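Local atomic coordinates of D-alanyl-D-alanine carboxypeptidase (Vibrio cholerae, PDB entry 5TR7), a protein that probably removes the C-terminal D-alanine from peptidoglycan precursors, as a penicillin-binding serine carboxypeptidase of the S11 family. Residues T202-S214 / V226-S240. Residues are numbered along the deposited sequence; the frame is centred on the assembly and turned at random.
Sequences TGHTSGAGYNLVS and VVMGTDNENARKAES. With NO2 (nitrite ion), chain F.
Val226 lies side by side with Val213 in a non-hydrogen-bonded antiparallel pair, Val226 CG2 4.1 Å from Val213 CG1. Val227 and Leu212 form the next pair, joined by two backbone hydrogen bonds. The bent side chain of Met228 lays SD 3.7 Å from Asn211 CG. Gly229 N donates to Asn211 OD1 (2.8 Å), nearly in line with the amide C=O. Asn211 ND2 donates to Thr205 OG1, so both ends of the amide are held. Gly229 and Thr230 both face Tyr210, a G1 beta bulge. Tyr210 O accepts from Thr230 N and from Thr230 OG1, the hydroxyl coming from above the carbonyl plane. Hairpin 209-218/221-230 belongs to the five-stranded antiparallel sheet of this beta-lactamase-like domain; Thr202, on the neighbouring strand, follows Lys201, predicted to bind substrate. Helix 233-251 starts after a two-residue turn, capped by Asn232 OD1. Glu233 CG sits over one face of the Tyr210 ring, His204 CD2 over the opposite face. Arg236 packs CG on Leu212 CB; the bend at chi3 (69°) turns NH1 to donate to Asn211 O (3.0 Å). Arg236 NH2 forms a salt bridge with Glu233 OE2. Arg236 NE donates to O2 (2.6 Å) of a nitrite probably from the crystallisation liquor. Tyr210 CD1 and Thr202 cover opposite guanidinium faces.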
ATOM      1  N   THR A 202      -0.605   5.123  -1.622  1.00 44.40           N
ATOM      2  CA  THR A 202      -1.410   6.242  -1.298  1.00 57.15           C
ATOM      3  C   THR A 202      -2.810   5.809  -0.788  1.00 49.77           C
ATOM      4  O   THR A 202      -3.252   4.735  -1.023  1.00 49.85           O
ATOM      5  CB  THR A 202      -1.511   6.977  -2.627  1.00 54.75           C
ATOM      6  OG1 THR A 202      -1.883   8.307  -2.405  1.00 80.07           O
ATOM      7  CG2 THR A 202      -2.444   6.268  -3.576  1.00 52.38           C
ATOM      8  N   GLY A 203      -3.476   6.660  -0.049  1.00 57.87           N
ATOM      9  CA  GLY A 203      -4.866   6.355   0.371  1.00 54.86           C
ATOM     10  C   GLY A 203      -5.544   7.489   1.046  1.00 51.48           C
ATOM     11  O   GLY A 203      -4.888   8.492   1.373  1.00 54.99           O
ATOM     12  N   HIS A 204      -6.829   7.311   1.361  1.00 59.05           N
ATOM     13  CA  HIS A 204      -7.602   8.350   2.076  1.00 59.36           C
ATOM     14  C   HIS A 204      -8.454   7.696   3.171  1.00 67.42           C
ATOM     15  O   HIS A 204      -9.024   6.634   2.968  1.00 66.20           O
ATOM     16  CB  HIS A 204      -8.501   9.080   1.090  1.00 53.76           C
ATOM     17  CG  HIS A 204      -9.214  10.254   1.676  1.00 60.99           C
ATOM     18  ND1 HIS A 204     -10.371  10.139   2.415  1.00 64.18           N
ATOM     19  CD2 HIS A 204      -8.913  11.572   1.652  1.00 55.97           C
ATOM     20  CE1 HIS A 204     -10.743  11.336   2.825  1.00 69.26           C
ATOM     21  NE2 HIS A 204      -9.898  12.226   2.335  1.00 60.26           N
ATOM     22  N   THR A 205      -8.546   8.322   4.335  1.00 65.16           N
ATOM     23  CA  THR A 205      -9.372   7.810   5.475  1.00 72.54           C
ATOM     24  C   THR A 205     -10.421   8.895   5.699  1.00 73.71           C
ATOM     25  O   THR A 205     -10.092   9.990   6.103  1.00 72.31           O
ATOM     26  CB  THR A 205      -8.523   7.596   6.728  1.00 72.19           C
ATOM     27  OG1 THR A 205      -7.486   6.627   6.479  1.00 66.19           O
ATOM     28  CG2 THR A 205      -9.355   7.085   7.933  1.00 74.53           C
ATOM     29  N   SER A 206     -11.676   8.571   5.433  1.00 80.97           N
ATOM     30  CA  SER A 206     -12.719   9.599   5.308  1.00 89.55           C
ATOM     31  C   SER A 206     -12.863  10.736   6.345  1.00 91.70           C
ATOM     32  O   SER A 206     -13.100  11.894   5.931  1.00 90.03           O
ATOM     33  CB  SER A 206     -14.046   8.951   4.990  1.00 85.13           C
ATOM     34  OG  SER A 206     -14.416   8.310   6.143  1.00 88.04           O
ATOM     35  N   GLY A 207     -12.715  10.470   7.642  1.00 74.20           N
ATOM     36  CA  GLY A 207     -12.810  11.584   8.612  1.00 79.84           C
ATOM     37  C   GLY A 207     -11.473  12.247   8.949  1.00 78.88           C
ATOM     38  O   GLY A 207     -11.459  13.301   9.539  1.00 84.16           O
ATOM     39  N   ALA A 208     -10.363  11.657   8.487  1.00 71.52           N
ATOM     40  CA  ALA A 208      -8.989  12.107   8.824  1.00 71.35           C
ATOM     41  C   ALA A 208      -8.231  12.819   7.708  1.00 70.48           C
ATOM     42  O   ALA A 208      -7.700  13.911   7.942  1.00 70.92           O
ATOM     43  CB  ALA A 208      -8.160  10.931   9.326  1.00 65.22           C
ATOM     44  N   GLY A 209      -8.179  12.217   6.522  1.00 66.46           N
ATOM     45  CA  GLY A 209      -7.543  12.871   5.364  1.00 62.66           C
ATOM     46  C   GLY A 209      -6.734  11.986   4.466  1.00 54.53           C
ATOM     47  O   GLY A 209      -6.938  10.788   4.451  1.00 59.32           O
ATOM     48  N   TYR A 210      -5.825  12.582   3.715  1.00 50.46           N
ATOM     49  CA  TYR A 210      -4.974  11.878   2.798  1.00 49.29           C
ATOM     50  C   TYR A 210      -3.759  11.291   3.448  1.00 48.84           C
ATOM     51  O   TYR A 210      -3.077  11.939   4.259  1.00 55.52           O
ATOM     52  CB  TYR A 210      -4.528  12.760   1.642  1.00 49.98           C
ATOM     53  CG  TYR A 210      -5.667  13.205   0.775  1.00 52.95           C
ATOM     54  CD1 TYR A 210      -6.054  12.443  -0.323  1.00 51.34           C
ATOM     55  CD2 TYR A 210      -6.301  14.396   0.982  1.00 52.24           C
ATOM     56  CE1 TYR A 210      -7.058  12.855  -1.179  1.00 47.27           C
ATOM     57  CE2 TYR A 210      -7.314  14.821   0.134  1.00 58.08           C
ATOM     58  CZ  TYR A 210      -7.680  14.050  -0.936  1.00 51.15           C
ATOM     59  OH  TYR A 210      -8.677  14.479  -1.731  1.00 49.29           O
ATOM     60  N   ASN A 211      -3.451  10.063   3.007  1.00 47.08           N
ATOM     61  CA  ASN A 211      -2.339   9.339   3.509  1.00 46.18           C
ATOM     62  C   ASN A 211      -1.310   8.968   2.455  1.00 49.08           C
ATOM     63  O   ASN A 211      -1.656   8.700   1.331  1.00 48.35           O
ATOM     64  CB  ASN A 211      -2.889   8.031   4.032  1.00 49.75           C
ATOM     65  CG  ASN A 211      -4.030   8.230   4.989  1.00 54.72           C
ATOM     66  OD1 ASN A 211      -4.035   9.166   5.790  1.00 60.16           O
ATOM     67  ND2 ASN A 211      -5.008   7.339   4.904  1.00 59.38           N
ATOM     68  N   LEU A 212      -0.056   8.805   2.890  1.00 51.56           N
ATOM     69  CA  LEU A 212       0.970   8.274   2.055  1.00 46.33           C
ATOM     70  C   LEU A 212       1.985   7.450   2.815  1.00 45.19           C
ATOM     71  O   LEU A 212       2.479   7.881   3.843  1.00 47.49           O
ATOM     72  CB  LEU A 212       1.727   9.415   1.371  1.00 48.15           C
ATOM     73  CG  LEU A 212       2.862   8.957   0.433  1.00 48.94           C
ATOM     74  CD1 LEU A 212       2.416   7.983  -0.653  1.00 52.32           C
ATOM     75  CD2 LEU A 212       3.456  10.194  -0.240  1.00 50.70           C
ATOM     76  N   VAL A 213       2.316   6.286   2.288  1.00 47.87           N
ATOM     77  CA  VAL A 213       3.432   5.470   2.795  1.00 49.01           C
ATOM     78  C   VAL A 213       4.480   5.637   1.706  1.00 44.01           C
ATOM     79  O   VAL A 213       4.241   5.216   0.590  1.00 44.30           O
ATOM     80  CB  VAL A 213       3.100   4.005   2.998  1.00 51.91           C
ATOM     81  CG1 VAL A 213       4.301   3.252   3.517  1.00 55.89           C
ATOM     82  CG2 VAL A 213       2.061   3.905   4.035  1.00 49.55           C
ATOM     83  N   SER A 214       5.625   6.239   2.016  1.00 44.48           N
ATOM     84  CA  SER A 214       6.642   6.441   1.013  1.00 46.47           C
ATOM     85  C   SER A 214       7.967   5.820   1.400  1.00 54.87           C
ATOM     86  O   SER A 214       8.153   5.518   2.546  1.00 52.32           O
ATOM     87  CB  SER A 214       6.844   7.951   0.776  1.00 47.75           C
ATOM     88  OG  SER A 214       7.181   8.601   2.002  1.00 54.65           O
ATOM     89  N   VAL A 226       5.639   7.362   6.765  1.00 46.47           N
ATOM     90  CA  VAL A 226       4.194   7.205   6.706  1.00 53.20           C
ATOM     91  C   VAL A 226       3.599   8.524   7.201  1.00 51.23           C
ATOM     92  O   VAL A 226       3.996   9.047   8.257  1.00 55.19           O
ATOM     93  CB  VAL A 226       3.730   6.080   7.655  1.00 51.32           C
ATOM     94  CG1 VAL A 226       2.234   5.950   7.632  1.00 57.18           C
ATOM     95  CG2 VAL A 226       4.408   4.788   7.287  1.00 51.40           C
ATOM     96  N   VAL A 227       2.673   9.065   6.432  1.00 51.46           N
ATOM     97  CA  VAL A 227       1.985  10.337   6.814  1.00 52.31           C
ATOM     98  C   VAL A 227       0.506  10.049   6.705  1.00 48.10           C
ATOM     99  O   VAL A 227       0.049   9.557   5.711  1.00 48.77           O
ATOM    100  CB  VAL A 227       2.469  11.512   5.937  1.00 53.59           C
ATOM    101  CG1 VAL A 227       1.745  12.784   6.252  1.00 60.67           C
ATOM    102  CG2 VAL A 227       3.952  11.746   6.210  1.00 56.55           C
ATOM    103  N   MET A 228      -0.224  10.297   7.775  1.00 54.18           N
ATOM    104  CA  MET A 228      -1.666  10.027   7.791  1.00 57.76           C
ATOM    105  C   MET A 228      -2.448  11.250   8.121  1.00 50.68           C
ATOM    106  O   MET A 228      -2.115  11.961   9.042  1.00 56.73           O
ATOM    107  CB  MET A 228      -2.012   8.980   8.873  1.00 56.74           C
ATOM    108  CG  MET A 228      -1.163   7.728   8.750  1.00 62.69           C
ATOM    109  SD  MET A 228      -1.486   6.733   7.280  1.00 65.54           S
ATOM    110  CE  MET A 228      -3.073   6.020   7.895  1.00 64.92           C
ATOM    111  N   GLY A 229      -3.508  11.465   7.365  1.00 50.45           N
ATOM    112  CA  GLY A 229      -4.400  12.552   7.672  1.00 53.56           C
ATOM    113  C   GLY A 229      -3.950  13.937   7.304  1.00 50.99           C
ATOM    114  O   GLY A 229      -4.030  14.793   8.122  1.00 56.75           O
ATOM    115  N   THR A 230      -3.466  14.129   6.083  1.00 52.71           N
ATOM    116  CA  THR A 230      -3.108  15.471   5.558  1.00 50.81           C
ATOM    117  C   THR A 230      -4.349  16.056   4.910  1.00 57.51           C
ATOM    118  O   THR A 230      -5.270  15.354   4.498  1.00 59.69           O
ATOM    119  CB  THR A 230      -1.997  15.462   4.508  1.00 49.43           C
ATOM    120  OG1 THR A 230      -2.327  14.565   3.455  1.00 51.99           O
ATOM    121  CG2 THR A 230      -0.698  14.984   5.165  1.00 55.21           C
ATOM    122  N   ASP A 231      -4.406  17.365   4.842  1.00 60.12           N
ATOM    123  CA  ASP A 231      -5.565  18.030   4.282  1.00 62.02           C
ATOM    124  C   ASP A 231      -5.810  17.965   2.769  1.00 55.83           C
ATOM    125  O   ASP A 231      -6.917  18.193   2.378  1.00 56.54           O
ATOM    126  CB  ASP A 231      -5.603  19.467   4.825  1.00 66.53           C
ATOM    127  CG  ASP A 231      -5.963  19.507   6.350  1.00 68.13           C
ATOM    128  OD1 ASP A 231      -6.400  18.483   6.920  1.00 61.25           O
ATOM    129  OD2 ASP A 231      -5.868  20.587   6.967  1.00 76.05           O
ATOM    130  N   ASN A 232      -4.825  17.668   1.939  1.00 52.08           N
ATOM    131  CA  ASN A 232      -5.045  17.621   0.482  1.00 51.59           C
ATOM    132  C   ASN A 232      -3.875  16.964  -0.141  1.00 49.47           C
ATOM    133  O   ASN A 232      -2.881  16.730   0.544  1.00 54.87           O
ATOM    134  CB  ASN A 232      -5.218  19.032  -0.094  1.00 56.44           C
ATOM    135  CG  ASN A 232      -4.103  19.941   0.316  1.00 62.27           C
ATOM    136  OD1 ASN A 232      -2.958  19.793  -0.125  1.00 61.43           O
ATOM    137  ND2 ASN A 232      -4.409  20.871   1.191  1.00 69.46           N
ATOM    138  N   GLU A 233      -4.003  16.630  -1.416  1.00 50.19           N
ATOM    139  CA  GLU A 233      -2.949  15.926  -2.133  1.00 51.28           C
ATOM    140  C   GLU A 233      -1.617  16.673  -2.131  1.00 55.08           C
ATOM    141  O   GLU A 233      -0.590  16.034  -1.985  1.00 64.23           O
ATOM    142  CB  GLU A 233      -3.381  15.494  -3.522  1.00 55.60           C
ATOM    143  CG  GLU A 233      -4.331  14.305  -3.423  1.00 61.49           C
ATOM    144  CD  GLU A 233      -4.635  13.688  -4.747  1.00 64.25           C
ATOM    145  OE1 GLU A 233      -5.482  14.261  -5.452  1.00 66.96           O
ATOM    146  OE2 GLU A 233      -4.069  12.593  -5.059  1.00 63.64           O
ATOM    147  N   ASN A 234      -1.631  18.005  -2.205  1.00 54.29           N
ATOM    148  CA  ASN A 234      -0.372  18.755  -2.188  1.00 59.12           C
ATOM    149  C   ASN A 234       0.375  18.647  -0.886  1.00 59.57           C
ATOM    150  O   ASN A 234       1.584  18.404  -0.904  1.00 54.58           O
ATOM    151  CB  ASN A 234      -0.615  20.176  -2.596  1.00 60.05           C
ATOM    152  CG  ASN A 234      -1.005  20.254  -4.061  1.00 70.27           C
ATOM    153  OD1 ASN A 234      -0.604  19.375  -4.884  1.00 77.29           O
ATOM    154  ND2 ASN A 234      -1.767  21.281  -4.420  1.00 78.60           N
ATOM    155  N   ALA A 235      -0.377  18.706   0.220  1.00 53.57           N
ATOM    156  CA  ALA A 235       0.190  18.555   1.511  1.00 50.04           C
ATOM    157  C   ALA A 235       0.716  17.114   1.660  1.00 53.14           C
ATOM    158  O   ALA A 235       1.807  16.914   2.175  1.00 55.95           O
ATOM    159  CB  ALA A 235      -0.860  18.869   2.583  1.00 56.40           C
ATOM    160  N   ARG A 236      -0.038  16.115   1.233  1.00 52.39           N
ATOM    161  CA  ARG A 236       0.455  14.730   1.324  1.00 53.64           C
ATOM    162  C   ARG A 236       1.916  14.620   0.696  1.00 49.18           C
ATOM    163  O   ARG A 236       2.853  14.093   1.308  1.00 52.11           O
ATOM    164  CB  ARG A 236      -0.517  13.823   0.597  1.00 53.51           C
ATOM    165  CG  ARG A 236      -0.007  12.438   0.375  1.00 56.70           C
ATOM    166  CD  ARG A 236      -1.105  11.489   0.045  1.00 58.92           C
ATOM    167  NE  ARG A 236      -1.765  11.672  -1.259  1.00 56.80           N
ATOM    168  CZ  ARG A 236      -2.846  10.956  -1.586  1.00 57.32           C
ATOM    169  NH1 ARG A 236      -3.372  10.093  -0.708  1.00 51.30           N
ATOM    170  NH2 ARG A 236      -3.443  11.069  -2.752  1.00 63.42           N
ATOM    171  N   LYS A 237       2.111  15.228  -0.457  1.00 58.69           N
ATOM    172  CA  LYS A 237       3.434  15.201  -1.066  1.00 57.53           C
ATOM    173  C   LYS A 237       4.435  16.032  -0.283  1.00 52.76           C
ATOM    174  O   LYS A 237       5.492  15.529   0.074  1.00 49.01           O
ATOM    175  CB  LYS A 237       3.420  15.709  -2.493  1.00 62.15           C
ATOM    176  CG  LYS A 237       2.903  14.707  -3.504  1.00 71.39           C
ATOM    177  CD  LYS A 237       3.086  15.173  -4.957  1.00 71.21           C
ATOM    178  CE  LYS A 237       1.997  16.131  -5.423  1.00 78.49           C
ATOM    179  NZ  LYS A 237       2.184  16.398  -6.881  1.00 82.18           N
ATOM    180  N   ALA A 238       4.116  17.308  -0.037  1.00 49.98           N
ATOM    181  CA  ALA A 238       5.058  18.178   0.660  1.00 52.01           C
ATOM    182  C   ALA A 238       5.455  17.703   2.040  1.00 54.72           C
ATOM    183  O   ALA A 238       6.616  17.684   2.357  1.00 57.31           O
ATOM    184  CB  ALA A 238       4.527  19.586   0.750  1.00 60.06           C
ATOM    185  N   GLU A 239       4.521  17.216   2.840  1.00 50.80           N
ATOM    186  CA  GLU A 239       4.876  16.822   4.170  1.00 50.09           C
ATOM    187  C   GLU A 239       5.721  15.558   4.126  1.00 52.90           C
ATOM    188  O   GLU A 239       6.641  15.414   4.924  1.00 52.63           O
ATOM    189  CB  GLU A 239       3.626  16.640   5.030  1.00 50.95           C
ATOM    190  CG  GLU A 239       2.769  17.916   5.135  1.00 61.61           C
ATOM    191  CD  GLU A 239       3.507  19.155   5.647  1.00 66.29           C
ATOM    192  OE1 GLU A 239       3.703  20.113   4.882  1.00 74.61           O
ATOM    193  OE2 GLU A 239       3.992  19.132   6.766  1.00 73.65           O
ATOM    194  N   SER A 240       5.458  14.669   3.185  1.00 46.94           N
ATOM    195  CA  SER A 240       6.275  13.459   3.070  1.00 55.99           C
ATOM    196  C   SER A 240       7.678  13.806   2.629  1.00 50.15           C
ATOM    197  O   SER A 240       8.643  13.242   3.146  1.00 49.41           O
ATOM    198  CB  SER A 240       5.625  12.472   2.087  1.00 50.71           C
ATOM    199  OG  SER A 240       4.421  12.027   2.669  1.00 55.45           O
TER
HETATM  200  N   NO2 F 403       0.281  12.325  -3.716  1.00 72.24           N
HETATM  201  O1  NO2 F 403       0.756  12.731  -4.757  1.00 72.50           O
HETATM  202  O2  NO2 F 403      -1.001  12.804  -3.506  1.00 68.05           O